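Local structure of adenylosuccinate lyase (4EEI) at residues M23-L28 and L102-R107; E27-E32 and D200-P205. The protein probably catalyses two fumarate-releasing steps of purine biosynthesis, the cleavage of adenylosuccinate to AMP and the matching cleavage of an imidazole carboxamide intermediate. All coordinates share one frame; numbering follows the deposited sequence.

Contact 1 of 2, residues M23-L28 and L102-R107; sequences MLEVEL and LSLQIR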
ATOM      1  N   MET B  23     -21.899  -4.927 -23.151  1.00 24.32           N
ATOM      2  CA  MET B  23     -21.990  -6.386 -23.242  1.00 28.20           C
ATOM      3  C   MET B  23     -22.743  -6.803 -24.503  1.00 25.63           C
ATOM      4  O   MET B  23     -22.357  -7.755 -25.194  1.00 28.06           O
ATOM      5  CB  MET B  23     -22.667  -6.966 -22.001  1.00 26.86           C
ATOM      6  CG  MET B  23     -21.759  -7.007 -20.772  1.00 29.49           C
ATOM      7  SD  MET B  23     -22.630  -7.683 -19.341  1.00 36.89           S
ATOM      8  CE  MET B  23     -21.361  -7.511 -18.069  1.00 41.19           C
ATOM      9  N   LEU B  24     -23.803  -6.072 -24.811  1.00 24.70           N
ATOM     10  CA  LEU B  24     -24.592  -6.362 -26.004  1.00 27.05           C
ATOM     11  C   LEU B  24     -23.772  -6.148 -27.273  1.00 26.28           C
ATOM     12  O   LEU B  24     -23.839  -6.955 -28.204  1.00 29.85           O
ATOM     13  CB  LEU B  24     -25.861  -5.508 -26.035  1.00 26.29           C
ATOM     14  CG  LEU B  24     -26.733  -5.753 -27.274  1.00 27.90           C
ATOM     15  CD1 LEU B  24     -27.226  -7.199 -27.325  1.00 28.50           C
ATOM     16  CD2 LEU B  24     -27.914  -4.788 -27.307  1.00 37.29           C
ATOM     17  N   GLU B  25     -23.002  -5.064 -27.315  1.00 25.26           N
ATOM     18  CA  GLU B  25     -22.169  -4.770 -28.478  1.00 27.17           C
ATOM     19  C   GLU B  25     -21.141  -5.881 -28.704  1.00 23.92           C
ATOM     20  O   GLU B  25     -20.894  -6.298 -29.840  1.00 25.68           O
ATOM     21  CB  GLU B  25     -21.461  -3.418 -28.310  1.00 26.14           C
ATOM     22  CG  GLU B  25     -20.595  -3.044 -29.513  1.00 33.08           C
ATOM     23  CD  GLU B  25     -19.823  -1.738 -29.330  1.00 36.21           C
ATOM     24  OE1 GLU B  25     -20.115  -0.987 -28.373  1.00 34.68           O
ATOM     25  OE2 GLU B  25     -18.916  -1.471 -30.151  1.00 35.40           O
ATOM     26  N   VAL B  26     -20.546  -6.361 -27.616  1.00 22.79           N
ATOM     27  CA  VAL B  26     -19.599  -7.474 -27.680  1.00 22.89           C
ATOM     28  C   VAL B  26     -20.253  -8.784 -28.126  1.00 26.23           C
ATOM     29  O   VAL B  26     -19.696  -9.507 -28.967  1.00 26.20           O
ATOM     30  CB  VAL B  26     -18.879  -7.640 -26.329  1.00 21.88           C
ATOM     31  CG1 VAL B  26     -17.946  -8.829 -26.359  1.00 23.81           C
ATOM     32  CG2 VAL B  26     -18.111  -6.371 -26.009  1.00 23.48           C
ATOM     33  N   GLU B  27     -21.425  -9.098 -27.573  1.00 24.00           N
ATOM     34  CA  GLU B  27     -22.165 -10.292 -27.994  1.00 25.26           C
ATOM     35  C   GLU B  27     -22.476 -10.245 -29.490  1.00 31.93           C
ATOM     36  O   GLU B  27     -22.430 -11.267 -30.179  1.00 30.42           O
ATOM     37  CB  GLU B  27     -23.493 -10.420 -27.231  1.00 27.68           C
ATOM     38  CG  GLU B  27     -23.379 -10.753 -25.742  1.00 29.12           C
ATOM     39  CD  GLU B  27     -23.210 -12.247 -25.464  1.00 39.00           C
ATOM     40  OE1 GLU B  27     -22.922 -13.021 -26.408  1.00 36.93           O
ATOM     41  OE2 GLU B  27     -23.367 -12.649 -24.286  1.00 42.14           O
ATOM     42  N   LEU B  28     -22.797  -9.061 -29.994  1.00 26.40           N
ATOM     43  CA  LEU B  28     -23.213  -8.941 -31.388  1.00 27.77           C
ATOM     44  C   LEU B  28     -22.008  -8.946 -32.312  1.00 27.56           C
ATOM     45  O   LEU B  28     -22.120  -9.299 -33.482  1.00 28.68           O
ATOM     46  CB  LEU B  28     -24.049  -7.677 -31.593  1.00 30.73           C
ATOM     47  CG  LEU B  28     -25.389  -7.706 -30.872  1.00 31.82           C
ATOM     48  CD1 LEU B  28     -26.151  -6.408 -31.096  1.00 32.98           C
ATOM     49  CD2 LEU B  28     -26.195  -8.907 -31.351  1.00 31.23           C
ATOM     50  N   LEU B 102     -15.725  -4.710 -20.730  1.00 20.65           N
ATOM     51  CA  LEU B 102     -15.038  -3.881 -19.737  1.00 20.46           C
ATOM     52  C   LEU B 102     -13.962  -3.043 -20.416  1.00 20.49           C
ATOM     53  O   LEU B 102     -13.748  -1.892 -20.055  1.00 19.13           O
ATOM     54  CB  LEU B 102     -14.415  -4.765 -18.655  1.00 19.58           C
ATOM     55  CG  LEU B 102     -13.586  -4.082 -17.577  1.00 20.61           C
ATOM     56  CD1 LEU B 102     -14.426  -3.045 -16.854  1.00 18.31           C
ATOM     57  CD2 LEU B 102     -13.083  -5.123 -16.592  1.00 22.01           C
ATOM     58  N   SER B 103     -13.294  -3.618 -21.414  1.00 19.30           N
ATOM     59  CA  SER B 103     -12.288  -2.863 -22.162  1.00 21.30           C
ATOM     60  C   SER B 103     -12.904  -1.672 -22.861  1.00 21.19           C
ATOM     61  O   SER B 103     -12.264  -0.627 -22.986  1.00 22.08           O
ATOM     62  CB  SER B 103     -11.578  -3.741 -23.187  1.00 20.36           C
ATOM     63  OG  SER B 103     -10.765  -4.693 -22.534  1.00 21.97           O
ATOM     64  N   LEU B 104     -14.137  -1.833 -23.341  1.00 20.63           N
ATOM     65  CA  LEU B 104     -14.827  -0.734 -24.008  1.00 20.51           C
ATOM     66  C   LEU B 104     -15.160   0.384 -23.011  1.00 26.76           C
ATOM     67  O   LEU B 104     -15.032   1.567 -23.332  1.00 23.36           O
ATOM     68  CB  LEU B 104     -16.092  -1.222 -24.719  1.00 21.80           C
ATOM     69  CG  LEU B 104     -15.978  -2.383 -25.713  1.00 24.41           C
ATOM     70  CD1 LEU B 104     -17.312  -2.652 -26.382  1.00 24.73           C
ATOM     71  CD2 LEU B 104     -14.912  -2.109 -26.764  1.00 25.43           C
ATOM     72  N   GLN B 105     -15.583   0.013 -21.805  1.00 20.47           N
ATOM     73  CA  GLN B 105     -15.829   1.010 -20.761  1.00 21.54           C
ATOM     74  C   GLN B 105     -14.544   1.728 -20.367  1.00 19.77           C
ATOM     75  O   GLN B 105     -14.539   2.947 -20.190  1.00 22.32           O
ATOM     76  CB  GLN B 105     -16.448   0.357 -19.521  1.00 21.65           C
ATOM     77  CG  GLN B 105     -17.884  -0.092 -19.707  1.00 22.80           C
ATOM     78  CD  GLN B 105     -18.380  -0.881 -18.521  1.00 26.18           C
ATOM     79  OE1 GLN B 105     -17.935  -2.006 -18.285  1.00 25.59           O
ATOM     80  NE2 GLN B 105     -19.279  -0.282 -17.742  1.00 22.51           N
ATOM     81  N   ILE B 106     -13.460   0.976 -20.217  1.00 19.10           N
ATOM     82  CA  ILE B 106     -12.182   1.585 -19.857  1.00 20.63           C
ATOM     83  C   ILE B 106     -11.705   2.523 -20.975  1.00 19.77           C
ATOM     84  O   ILE B 106     -11.203   3.614 -20.722  1.00 19.89           O
ATOM     85  CB  ILE B 106     -11.110   0.520 -19.549  1.00 20.46           C
ATOM     86  CG1 ILE B 106     -11.486  -0.269 -18.288  1.00 17.31           C
ATOM     87  CG2 ILE B 106      -9.757   1.176 -19.356  1.00 19.66           C
ATOM     88  CD1 ILE B 106     -10.570  -1.494 -18.022  1.00 18.18           C
ATOM     89  N   ARG B 107     -11.881   2.097 -22.219  1.00 17.31           N
ATOM     90  CA  ARG B 107     -11.492   2.911 -23.363  1.00 20.64           C
ATOM     91  C   ARG B 107     -12.214   4.251 -23.371  1.00 22.73           C
ATOM     92  O   ARG B 107     -11.605   5.315 -23.574  1.00 22.19           O
ATOM     93  CB  ARG B 107     -11.788   2.128 -24.650  1.00 21.47           C
ATOM     94  CG  ARG B 107     -11.635   2.899 -25.933  1.00 26.77           C
ATOM     95  CD  ARG B 107     -12.996   3.029 -26.577  1.00 36.65           C
ATOM     96  NE  ARG B 107     -13.267   2.007 -27.571  1.00 40.55           N
ATOM     97  CZ  ARG B 107     -14.484   1.564 -27.883  1.00 40.89           C
ATOM     98  NH1 ARG B 107     -15.557   2.022 -27.254  1.00 40.46           N
ATOM     99  NH2 ARG B 107     -14.621   0.636 -28.810  1.00 39.41           N
TER
HETATM  100  O   HOH W   1     -16.386  -0.468 -30.147  1.00 33.79           O
HETATM  101  O   HOH W   2     -18.514   1.166 -28.326  1.00 33.81           O
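Leu104 carries nearly all the apolar part of this contact, and it does so through a single methyl. With CG anti to the carbonyl carbon (chi1 -54°), its CD1 reaches the helix of residues 23-28 and lodges between two consecutive side chains. One is Val26, whose CG2 lies 3.8 Å from Leu104 CD1. The other is Glu25, whose extended chain crosses the leucine at a slant and brings OE1 also within 3.8 Å of Leu104 CD1. One turn further on, Arg107 meets the same glutamate through water. Glu25 OE2 and Arg107 NH2 stand 5.0 Å apart, too far for direct contact, and one water links each carboxylate oxygen to its own guanidinium nitrogen. Water 1 donates to Glu25 OE2 at 2.7 Å and accepts a short bond of 2.5 Å from Arg107 NH2. Water 2 donates to Glu25 OE1 at 2.7 Å and accepts a longer bond of 3.3 Å from Arg107 NH1, lying in the guanidinium plane at its edge. The result is a water-bridged pairing of opposite charges beside a single apolar pair, which would be expected to favour the ionised carboxylate. In this mostly helical fold of the fumarate lyase superfamily, helix 16-33 is thereby joined to the long helix 94-131, which Val26 also touches at Ser100 and Ala101, while Phe180 packs on Val26 from a loop and helix 68-77 meets Met23 through Ile69 and Phe72.

Contact 2 of 2, residues E27-E32 and D200-P205; sequences ELAILE and DILGLP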
ATOM      1  N   GLU B  27     -21.425  -9.098 -27.573  1.00 24.00           N
ATOM      2  CA  GLU B  27     -22.165 -10.292 -27.994  1.00 25.26           C
ATOM      3  C   GLU B  27     -22.476 -10.245 -29.490  1.00 31.93           C
ATOM      4  O   GLU B  27     -22.430 -11.267 -30.179  1.00 30.42           O
ATOM      5  CB  GLU B  27     -23.493 -10.420 -27.231  1.00 27.68           C
ATOM      6  CG  GLU B  27     -23.379 -10.753 -25.742  1.00 29.12           C
ATOM      7  CD  GLU B  27     -23.210 -12.247 -25.464  1.00 39.00           C
ATOM      8  OE1 GLU B  27     -22.922 -13.021 -26.408  1.00 36.93           O
ATOM      9  OE2 GLU B  27     -23.367 -12.649 -24.286  1.00 42.14           O
ATOM     10  N   LEU B  28     -22.797  -9.061 -29.994  1.00 26.40           N
ATOM     11  CA  LEU B  28     -23.213  -8.941 -31.388  1.00 27.77           C
ATOM     12  C   LEU B  28     -22.008  -8.946 -32.312  1.00 27.56           C
ATOM     13  O   LEU B  28     -22.120  -9.299 -33.482  1.00 28.68           O
ATOM     14  CB  LEU B  28     -24.049  -7.677 -31.593  1.00 30.73           C
ATOM     15  CG  LEU B  28     -25.389  -7.706 -30.872  1.00 31.82           C
ATOM     16  CD1 LEU B  28     -26.151  -6.408 -31.096  1.00 32.98           C
ATOM     17  CD2 LEU B  28     -26.195  -8.907 -31.351  1.00 31.23           C
ATOM     18  N   ALA B  29     -20.853  -8.550 -31.786  1.00 28.26           N
ATOM     19  CA  ALA B  29     -19.618  -8.610 -32.569  1.00 32.21           C
ATOM     20  C   ALA B  29     -19.238 -10.057 -32.891  1.00 33.03           C
ATOM     21  O   ALA B  29     -18.945 -10.391 -34.047  1.00 27.16           O
ATOM     22  CB  ALA B  29     -18.483  -7.901 -31.845  1.00 24.67           C
ATOM     23  N   ILE B  30     -19.236 -10.923 -31.877  1.00 25.58           N
ATOM     24  CA  ILE B  30     -18.923 -12.328 -32.121  1.00 25.87           C
ATOM     25  C   ILE B  30     -20.053 -13.001 -32.914  1.00 27.90           C
ATOM     26  O   ILE B  30     -19.804 -13.851 -33.772  1.00 28.36           O
ATOM     27  CB  ILE B  30     -18.593 -13.093 -30.810  1.00 32.27           C
ATOM     28  CG1 ILE B  30     -18.108 -14.510 -31.125  1.00 32.45           C
ATOM     29  CG2 ILE B  30     -19.791 -13.132 -29.867  1.00 29.58           C
ATOM     30  CD1 ILE B  30     -16.870 -14.534 -32.000  1.00 32.59           C
ATOM     31  N   LEU B  31     -21.295 -12.603 -32.659  1.00 28.97           N
ATOM     32  CA  LEU B  31     -22.423 -13.195 -33.382  1.00 29.43           C
ATOM     33  C   LEU B  31     -22.323 -12.884 -34.871  1.00 30.59           C
ATOM     34  O   LEU B  31     -22.575 -13.746 -35.711  1.00 32.31           O
ATOM     35  CB  LEU B  31     -23.759 -12.700 -32.815  1.00 30.60           C
ATOM     36  CG  LEU B  31     -25.048 -13.260 -33.428  1.00 31.59           C
ATOM     37  CD1 LEU B  31     -25.159 -14.762 -33.230  1.00 31.85           C
ATOM     38  CD2 LEU B  31     -26.277 -12.557 -32.842  1.00 32.22           C
ATOM     39  N   GLU B  32     -21.940 -11.652 -35.195  1.00 34.24           N
ATOM     40  CA  GLU B  32     -21.787 -11.245 -36.591  1.00 34.39           C
ATOM     41  C   GLU B  32     -20.626 -11.998 -37.237  1.00 32.63           C
ATOM     42  O   GLU B  32     -20.712 -12.437 -38.384  1.00 32.86           O
ATOM     43  CB  GLU B  32     -21.567  -9.726 -36.687  1.00 35.18           C
ATOM     44  CG  GLU B  32     -21.310  -9.217 -38.106  1.00 39.18           C
ATOM     45  CD  GLU B  32     -21.251  -7.697 -38.202  1.00 46.05           C
ATOM     46  OE1 GLU B  32     -21.720  -7.005 -37.269  1.00 42.76           O
ATOM     47  OE2 GLU B  32     -20.729  -7.197 -39.221  1.00 51.06           O
ATOM     48  N   ASP B 200     -12.004  -7.055 -34.731  1.00 27.88           N
ATOM     49  CA  ASP B 200     -11.928  -6.005 -35.749  1.00 31.44           C
ATOM     50  C   ASP B 200     -13.202  -5.154 -35.785  1.00 32.33           C
ATOM     51  O   ASP B 200     -13.152  -3.945 -36.023  1.00 30.24           O
ATOM     52  CB  ASP B 200     -11.668  -6.599 -37.137  1.00 35.28           C
ATOM     53  CG  ASP B 200     -10.228  -7.058 -37.324  1.00 43.71           C
ATOM     54  OD1 ASP B 200      -9.362  -6.693 -36.498  1.00 44.43           O
ATOM     55  OD2 ASP B 200      -9.968  -7.781 -38.313  1.00 46.92           O
ATOM     56  N   ILE B 201     -14.344  -5.792 -35.553  1.00 31.35           N
ATOM     57  CA  ILE B 201     -15.606  -5.057 -35.459  1.00 30.80           C
ATOM     58  C   ILE B 201     -15.576  -4.100 -34.263  1.00 29.80           C
ATOM     59  O   ILE B 201     -16.054  -2.965 -34.347  1.00 28.87           O
ATOM     60  CB  ILE B 201     -16.812  -6.022 -35.380  1.00 28.37           C
ATOM     61  CG1 ILE B 201     -17.063  -6.659 -36.753  1.00 29.21           C
ATOM     62  CG2 ILE B 201     -18.068  -5.295 -34.928  1.00 31.02           C
ATOM     63  CD1 ILE B 201     -17.943  -7.888 -36.705  1.00 32.23           C
ATOM     64  N   LEU B 202     -14.989  -4.544 -33.159  1.00 26.19           N
ATOM     65  CA  LEU B 202     -14.930  -3.726 -31.950  1.00 26.50           C
ATOM     66  C   LEU B 202     -13.850  -2.650 -32.018  1.00 29.44           C
ATOM     67  O   LEU B 202     -13.961  -1.611 -31.356  1.00 30.41           O
ATOM     68  CB  LEU B 202     -14.719  -4.606 -30.717  1.00 25.12           C
ATOM     69  CG  LEU B 202     -15.875  -5.544 -30.383  1.00 26.79           C
ATOM     70  CD1 LEU B 202     -15.550  -6.379 -29.132  1.00 27.90           C
ATOM     71  CD2 LEU B 202     -17.168  -4.739 -30.194  1.00 25.76           C
ATOM     72  N   GLY B 203     -12.804  -2.897 -32.807  1.00 29.82           N
ATOM     73  CA  GLY B 203     -11.725  -1.932 -32.956  1.00 29.10           C
ATOM     74  C   GLY B 203     -10.648  -2.048 -31.884  1.00 29.27           C
ATOM     75  O   GLY B 203     -10.013  -1.055 -31.525  1.00 28.74           O
ATOM     76  N   LEU B 204     -10.448  -3.256 -31.362  1.00 27.04           N
ATOM     77  CA  LEU B 204      -9.393  -3.516 -30.384  1.00 23.57           C
ATOM     78  C   LEU B 204      -8.627  -4.783 -30.772  1.00 25.06           C
ATOM     79  O   LEU B 204      -9.184  -5.671 -31.415  1.00 25.38           O
ATOM     80  CB  LEU B 204      -9.972  -3.666 -28.970  1.00 26.49           C
ATOM     81  CG  LEU B 204     -10.425  -2.380 -28.272  1.00 30.80           C
ATOM     82  CD1 LEU B 204     -10.894  -2.669 -26.849  1.00 28.76           C
ATOM     83  CD2 LEU B 204      -9.300  -1.356 -28.264  1.00 26.84           C
ATOM     84  N   PRO B 205      -7.346  -4.874 -30.381  1.00 26.32           N
ATOM     85  CA  PRO B 205      -6.547  -6.060 -30.710  1.00 26.55           C
ATOM     86  C   PRO B 205      -6.906  -7.253 -29.823  1.00 26.15           C
ATOM     87  O   PRO B 205      -7.467  -7.077 -28.739  1.00 21.00           O
ATOM     88  CB  PRO B 205      -5.114  -5.608 -30.421  1.00 29.57           C
ATOM     89  CG  PRO B 205      -5.255  -4.553 -29.366  1.00 27.35           C
ATOM     90  CD  PRO B 205      -6.553  -3.844 -29.686  1.00 26.68           C
TER
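Two torsions bring Ile201 onto Glu32. In the isoleucine, CG1 is anti to the carbonyl carbon (chi1 -74°) and the chain continues extended, so that CD1 projects toward the helix of residues 27-32; in the glutamate, CG is anti to the backbone N (chi1 176°) and the rest of the chain runs out straight. The two side chains meet with Ile201 CD1 placed over the flat carboxylate, 3.6 Å from Glu32 CD and at nearly equal distances from the two oxygens. The same methyl lies 3.8 Å from Ala29 O, on the backbone one turn earlier. The backbones come nearest at Ala29: its CA and that of Ile201 are 6.1 Å apart, a close approach that the small alanine side chain readily accommodates. Leu202, the next residue, adds its CD2 at 3.8 Å from Ala29 CB, while Ile201 CG2 stands 4.1 Å from that same CB. This is packing of a helix against a helix end, away from the ligand and metal sites: helix 192-202 stops here, Gly203 leaving helical geometry with a positive phi of 86°. No hydrogen bond passes between the segments. Adhesion therefore rests on van der Waals packing, including a methyl set against a carboxylate face and a carbonyl oxygen, and Glu32 OE1 makes a weak, long ion pair with Arg48.

Contacts 1 and 2 succeed each other along helix 16-33, sharing Glu27 and Leu28, with their centres about 9 Å apart. Leu202 touches both: its CD1 lies 4.0 Å from Val26 CG2, its CD2 3.7 Å from Glu25 OE2, and its carbonyl O 3.5 Å from Arg107 NH2, all as packing. Leu204, just past the helix end, adds its CD1 at 3.9 Å from Ser103 CB. Three helices, 16-33, 94-131 and 192-202, thus converge on one cluster. Contact 1 lies nearer the active site, the Val26 side chain being about 13 Å from bound AMP and from succinate; contact 2 lies away from the ligand sites.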